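Local coordinates for protein transcriptional regulator, IclR family (Ruegeria sp. TM1040, PDB 3R4K) that probably binds DNA as a dimeric IclR-family transcriptional regulator, pairing a winged helix-turn-helix domain with a C-terminal profilin-like domain, at residues Leu9-Tyr14 with Ala36-Leu41; His17-Ile22 with Thr28-Met33. All blocks are in the same frame, centred on the assembly; numbering follows the deposited sequence. Where two conformers were deposited one is given.

Both contacts belong to the N-terminal winged helix-turn-helix domain and lie on the same side of the chain's centre, with their own centres about 9 Å apart. Contact 1 (9-14 with 36-41) sets helix 4-12 against helix 35-47; contact 2 (17-22 with 28-33) ties the loop and strand that follow helix 4-12 to the helix preceding helix 35-47. Tyr14 joins them: its carbonyl O is 2.8 Å from Arg19 NE, a probable hydrogen bond, and its phenol OH packs 3.5 Å from Ser31 CA. Residues of both also touch the second subunit. No ligand is involved; the expected partner of this domain is DNA.

Contact 1. Residues Leu9-Tyr14 with Ala36-Leu41; sequences LTLLTY and ATVYRL
Leu11 reaches from helix 4-12 toward helix 35-47 and meets Leu41 and Val38 in the core of the winged helix-turn-helix domain. Helix 35-47 follows helix 24-31 across a short turn and is, by the topology of this motif, probably the DNA-recognition helix. The contact is small, buried and wholly apolar. Leu11 and Leu41 have the same side-chain fold: with chi1 at -69° and -68°, CG of each stands opposite the carbonyl carbon, beside the backbone N. The two chains cross at about a right angle. Leu11 CD1 rests 3.8 Å from Leu41 CB, and the same methyl lies 4.0 Å from Leu41 CD1, so one branch of Leu11 is laid across the root and one tip of its partner. The other branch serves Val38: Leu11 CD2 faces Val38 CG2, methyl to methyl, at a looser 4.3 Å. Leu27 and Ser31 of helix 24-31, together with Met33, pack on both Leu11 and Val38, and Met33 also touches Leu41; the three helices thus close on a common core. Leu41 further packs on Val5 of the second subunit, while Leu12 O takes a hydrogen bond from Arg68 of that subunit.

Farther along 9-14, Thr10 O is gripped twice by Thr13. The backbone N of Thr13 donates to it at 3.1 Å, and the hydroxyl OG1 donates at 2.6 Å, lying in the carbonyl plane. Thr13 turns its hydroxyl back over its own backbone (chi1 74°), which brings it to that carbonyl. There the same OG1 also stands above the middle of the Tyr14 ring, 4.1 Å from the ring plane.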
loop_
_atom_site.group_PDB
_atom_site.type_symbol
_atom_site.label_atom_id
_atom_site.label_comp_id
_atom_site.label_asym_id
_atom_site.label_seq_id
_atom_site.Cartn_x
_atom_site.Cartn_y
_atom_site.Cartn_z
ATOM N N LEU A 9 -18.910 -5.557 7.472
ATOM C CA LEU A 9 -17.523 -5.840 7.153
ATOM C C LEU A 9 -17.341 -7.226 6.530
ATOM O O LEU A 9 -16.426 -7.386 5.726
ATOM C CB LEU A 9 -16.620 -5.640 8.380
ATOM C CG LEU A 9 -16.638 -4.221 8.944
ATOM C CD1 LEU A 9 -15.967 -4.162 10.293
ATOM C CD2 LEU A 9 -16.095 -3.174 7.923
ATOM N N THR A 10 -18.240 -8.185 6.824
ATOM C CA THR A 10 -18.225 -9.533 6.235
ATOM C C THR A 10 -18.480 -9.438 4.724
ATOM O O THR A 10 -17.899 -10.212 3.967
ATOM C CB THR A 10 -19.266 -10.423 6.926
ATOM O OG1 THR A 10 -18.925 -10.541 8.304
ATOM C CG2 THR A 10 -19.351 -11.801 6.335
ATOM N N LEU A 11 -19.336 -8.478 4.293
ATOM C CA LEU A 11 -19.677 -8.280 2.885
ATOM C C LEU A 11 -18.431 -7.959 2.051
ATOM O O LEU A 11 -18.334 -8.424 0.910
ATOM C CB LEU A 11 -20.750 -7.181 2.706
ATOM C CG LEU A 11 -22.168 -7.505 3.226
ATOM C CD1 LEU A 11 -23.067 -6.269 3.183
ATOM C CD2 LEU A 11 -22.810 -8.616 2.421
ATOM N N LEU A 12 -17.460 -7.223 2.649
ATOM C CA LEU A 12 -16.212 -6.821 2.007
ATOM C C LEU A 12 -15.290 -8.007 1.725
ATOM O O LEU A 12 -14.478 -7.925 0.794
ATOM C CB LEU A 12 -15.450 -5.787 2.864
ATOM C CG LEU A 12 -16.116 -4.461 3.119
ATOM C CD1 LEU A 12 -15.233 -3.595 3.952
ATOM C CD2 LEU A 12 -16.460 -3.754 1.817
ATOM N N THR A 13 -15.411 -9.094 2.525
ATOM C CA THR A 13 -14.574 -10.292 2.402
ATOM C C THR A 13 -14.844 -11.058 1.089
ATOM O O THR A 13 -13.978 -11.814 0.644
ATOM C CB THR A 13 -14.734 -11.244 3.629
ATOM O OG1 THR A 13 -15.986 -11.943 3.580
ATOM C CG2 THR A 13 -14.559 -10.540 4.972
ATOM N N TYR A 14 -16.023 -10.857 0.475
ATOM C CA TYR A 14 -16.419 -11.542 -0.750
ATOM C C TYR A 14 -15.689 -10.989 -1.982
ATOM O O TYR A 14 -15.614 -11.682 -2.997
ATOM C CB TYR A 14 -17.944 -11.502 -0.920
ATOM C CG TYR A 14 -18.642 -12.241 0.199
ATOM C CD1 TYR A 14 -18.457 -13.610 0.378
ATOM C CD2 TYR A 14 -19.431 -11.565 1.120
ATOM C CE1 TYR A 14 -19.058 -14.291 1.432
ATOM C CE2 TYR A 14 -20.054 -12.240 2.170
ATOM C CZ TYR A 14 -19.861 -13.605 2.324
ATOM O OH TYR A 14 -20.458 -14.300 3.349
ATOM N N ALA A 36 -32.536 -6.338 1.082
ATOM C CA ALA A 36 -32.731 -5.059 1.767
ATOM C C ALA A 36 -31.638 -4.800 2.807
ATOM O O ALA A 36 -31.186 -3.663 2.925
ATOM C CB ALA A 36 -34.096 -5.032 2.429
ATOM N N THR A 37 -31.204 -5.852 3.541
ATOM C CA THR A 37 -30.133 -5.748 4.527
ATOM C C THR A 37 -28.832 -5.401 3.817
ATOM O O THR A 37 -28.149 -4.452 4.220
ATOM C CB THR A 37 -29.994 -7.040 5.345
ATOM O OG1 THR A 37 -31.211 -7.294 6.041
ATOM C CG2 THR A 37 -28.840 -6.976 6.351
ATOM N N VAL A 38 -28.505 -6.167 2.747
ATOM C CA VAL A 38 -27.295 -6.007 1.934
ATOM C C VAL A 38 -27.269 -4.591 1.356
ATOM O O VAL A 38 -26.258 -3.915 1.494
ATOM C CB VAL A 38 -27.158 -7.117 0.845
ATOM C CG1 VAL A 38 -25.960 -6.863 -0.066
ATOM C CG2 VAL A 38 -27.041 -8.503 1.485
ATOM N N TYR A 39 -28.395 -4.124 0.793
ATOM C CA TYR A 39 -28.504 -2.790 0.219
ATOM C C TYR A 39 -28.228 -1.688 1.258
ATOM O O TYR A 39 -27.502 -0.741 0.954
ATOM C CB TYR A 39 -29.889 -2.567 -0.420
ATOM C CG TYR A 39 -29.982 -1.226 -1.117
ATOM C CD1 TYR A 39 -29.314 -0.996 -2.317
ATOM C CD2 TYR A 39 -30.681 -0.161 -0.544
ATOM C CE1 TYR A 39 -29.357 0.253 -2.944
ATOM C CE2 TYR A 39 -30.735 1.090 -1.167
ATOM C CZ TYR A 39 -30.073 1.291 -2.369
ATOM O OH TYR A 39 -30.116 2.519 -2.987
ATOM N N ARG A 40 -28.813 -1.817 2.462
ATOM C CA ARG A 40 -28.697 -0.872 3.575
ATOM C C ARG A 40 -27.254 -0.752 4.074
ATOM O O ARG A 40 -26.774 0.359 4.315
ATOM C CB ARG A 40 -29.597 -1.320 4.728
ATOM C CG ARG A 40 -30.509 -0.229 5.261
ATOM C CD ARG A 40 -31.363 -0.719 6.425
ATOM N NE ARG A 40 -32.445 -1.631 6.021
ATOM C CZ ARG A 40 -32.511 -2.922 6.350
ATOM N NH1 ARG A 40 -31.552 -3.479 7.085
ATOM N NH2 ARG A 40 -33.538 -3.662 5.951
ATOM N N LEU A 41 -26.583 -1.900 4.227
ATOM C CA LEU A 41 -25.209 -2.015 4.696
ATOM C C LEU A 41 -24.226 -1.508 3.637
ATOM O O LEU A 41 -23.262 -0.815 3.987
ATOM C CB LEU A 41 -24.890 -3.482 5.068
ATOM C CG LEU A 41 -25.613 -4.075 6.287
ATOM C CD1 LEU A 41 -25.232 -5.532 6.494
ATOM C CD2 LEU A 41 -25.313 -3.299 7.553
#

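Contact 2. Residues His17-Ile22 with Thr28-Met33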
loop_
_atom_site.group_PDB
_atom_site.type_symbol
_atom_site.label_atom_id
_atom_site.label_comp_id
_atom_site.label_asym_id
_atom_site.label_seq_id
_atom_site.Cartn_x
_atom_site.Cartn_y
_atom_site.Cartn_z
ATOM N N HIS A 17 -9.321 -10.550 -5.971
ATOM C CA HIS A 17 -8.785 -10.210 -7.292
ATOM C C HIS A 17 -9.536 -10.910 -8.437
ATOM O O HIS A 17 -9.483 -10.400 -9.555
ATOM C CB HIS A 17 -7.276 -10.496 -7.379
ATOM C CG HIS A 17 -6.432 -9.523 -6.611
ATOM N ND1 HIS A 17 -6.032 -8.324 -7.166
ATOM C CD2 HIS A 17 -5.955 -9.600 -5.349
ATOM C CE1 HIS A 17 -5.308 -7.717 -6.241
ATOM N NE2 HIS A 17 -5.227 -8.450 -5.129
ATOM N N GLY A 18 -10.241 -12.022 -8.143
ATOM C CA GLY A 18 -11.062 -12.751 -9.110
ATOM C C GLY A 18 -12.512 -12.302 -9.136
ATOM O O GLY A 18 -13.275 -12.724 -10.011
ATOM N N ARG A 19 -12.904 -11.443 -8.170
ATOM C CA ARG A 19 -14.263 -10.908 -8.022
ATOM C C ARG A 19 -14.191 -9.469 -7.487
ATOM O O ARG A 19 -14.352 -9.234 -6.289
ATOM C CB ARG A 19 -15.056 -11.826 -7.084
ATOM C CG ARG A 19 -16.568 -11.642 -7.132
ATOM C CD ARG A 19 -17.271 -12.799 -6.446
ATOM N NE ARG A 19 -16.715 -13.087 -5.119
ATOM C CZ ARG A 19 -16.827 -14.252 -4.495
ATOM N NH1 ARG A 19 -17.486 -15.254 -5.061
ATOM N NH2 ARG A 19 -16.294 -14.422 -3.292
ATOM N N LEU A 20 -13.890 -8.514 -8.374
ATOM C CA LEU A 20 -13.693 -7.105 -8.006
ATOM C C LEU A 20 -14.994 -6.319 -8.007
ATOM O O LEU A 20 -15.083 -5.282 -7.349
ATOM C CB LEU A 20 -12.668 -6.439 -8.944
ATOM C CG LEU A 20 -11.258 -6.986 -8.922
ATOM C CD1 LEU A 20 -10.483 -6.497 -10.119
ATOM C CD2 LEU A 20 -10.559 -6.676 -7.618
ATOM N N GLU A 21 -16.000 -6.821 -8.727
ATOM C CA GLU A 21 -17.326 -6.226 -8.808
ATOM C C GLU A 21 -18.374 -7.276 -8.468
ATOM O O GLU A 21 -18.337 -8.384 -9.004
ATOM C CB GLU A 21 -17.593 -5.618 -10.192
ATOM C CG GLU A 21 -16.785 -4.362 -10.475
ATOM C CD GLU A 21 -17.013 -3.730 -11.837
ATOM O OE1 GLU A 21 -18.103 -3.935 -12.424
ATOM O OE2 GLU A 21 -16.102 -3.012 -12.310
ATOM N N ILE A 22 -19.280 -6.942 -7.541
ATOM C CA ILE A 22 -20.346 -7.853 -7.155
ATOM C C ILE A 22 -21.675 -7.110 -7.185
ATOM O O ILE A 22 -21.785 -6.005 -6.637
ATOM C CB ILE A 22 -20.097 -8.534 -5.776
ATOM C CG1 ILE A 22 -18.639 -9.046 -5.637
ATOM C CG2 ILE A 22 -21.115 -9.677 -5.567
ATOM C CD1 ILE A 22 -18.175 -9.405 -4.231
ATOM N N THR A 28 -26.281 -10.994 -2.024
ATOM C CA THR A 28 -27.372 -11.528 -1.215
ATOM C C THR A 28 -27.193 -13.058 -1.115
ATOM O O THR A 28 -27.291 -13.600 -0.012
ATOM C CB THR A 28 -28.726 -11.067 -1.819
ATOM O OG1 THR A 28 -28.826 -9.646 -1.708
ATOM C CG2 THR A 28 -29.927 -11.677 -1.142
ATOM N N ARG A 29 -26.874 -13.726 -2.254
ATOM C CA ARG A 29 -26.676 -15.181 -2.331
ATOM C C ARG A 29 -25.425 -15.633 -1.592
ATOM O O ARG A 29 -25.465 -16.644 -0.884
ATOM C CB ARG A 29 -26.612 -15.651 -3.792
ATOM C CG ARG A 29 -27.992 -15.788 -4.439
ATOM C CD ARG A 29 -27.928 -16.336 -5.858
ATOM N NE ARG A 29 -27.467 -15.346 -6.834
ATOM C CZ ARG A 29 -28.245 -14.423 -7.395
ATOM N NH1 ARG A 29 -29.527 -14.333 -7.061
ATOM N NH2 ARG A 29 -27.743 -13.572 -8.278
ATOM N N LEU A 30 -24.307 -14.891 -1.755
ATOM C CA LEU A 30 -23.029 -15.222 -1.114
ATOM C C LEU A 30 -23.049 -15.030 0.405
ATOM O O LEU A 30 -22.421 -15.812 1.127
ATOM C CB LEU A 30 -21.884 -14.371 -1.693
ATOM C CG LEU A 30 -21.345 -14.737 -3.071
ATOM C CD1 LEU A 30 -20.632 -13.560 -3.690
ATOM C CD2 LEU A 30 -20.394 -15.926 -2.999
ATOM N N SER A 31 -23.710 -13.959 0.879
ATOM C CA SER A 31 -23.732 -13.599 2.291
ATOM C C SER A 31 -24.805 -14.322 3.102
ATOM O O SER A 31 -24.599 -14.548 4.296
ATOM C CB SER A 31 -23.914 -12.096 2.458
ATOM O OG SER A 31 -25.159 -11.664 1.944
ATOM N N GLY A 32 -25.935 -14.636 2.484
ATOM C CA GLY A 32 -27.038 -15.286 3.178
ATOM C C GLY A 32 -28.014 -14.306 3.808
ATOM O O GLY A 32 -29.020 -14.724 4.391
HETATM N N MSE A 33 -27.739 -12.990 3.674
HETATM C CA MSE A 33 -28.572 -11.901 4.197
HETATM C C MSE A 33 -29.671 -11.522 3.198
HETATM O O MSE A 33 -29.531 -11.817 2.011
HETATM C CB MSE A 33 -27.710 -10.658 4.497
HETATM C CG MSE A 33 -26.436 -10.960 5.295
HETATM SE SE MSE A 33 -25.371 -9.377 5.628
HETATM C CE MSE A 33 -23.750 -10.169 6.003
#
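Leu30 meets Arg19 and Ile22, fastening helix 24-31, the first helix of the helix-turn-helix pair, to the loop and strand before it. The apolar part is slight: Ile22 CG2 lies 4.3 Å from Leu30 CD1, and Ile22 also packs on Tyr14 and Phe15. More area is buried where Leu30 meets the Arg19 guanidinium. Leu30 CD1 sits over one face of that group, 3.8 Å above its plane and offset toward the rim, while Leu30 CD2 approaches NH1 of Arg19 at 3.6 Å. The two side chains arrive from opposite directions; a bend in the arginine at chi3 (49°) turns its flat end to meet the leucine.

The polar bonds are made around this contact. Arg19 NE donates to Tyr14 O, and Arg19 NH2 also lies close to that oxygen, which holds the guanidinium by one side. At the far end of the helix, Gly32 N bonds Thr28 O at 3.0 Å, and Gly32 takes up positive phi (89°) as the chain enters the turn.

An alanine in place of Arg19 would probably leave Tyr14 O without its donor and Leu30 without the plate it rests on. One planar cation therefore works in two ways, bonding through NE to a backbone oxygen and offering one face to a leucine methyl.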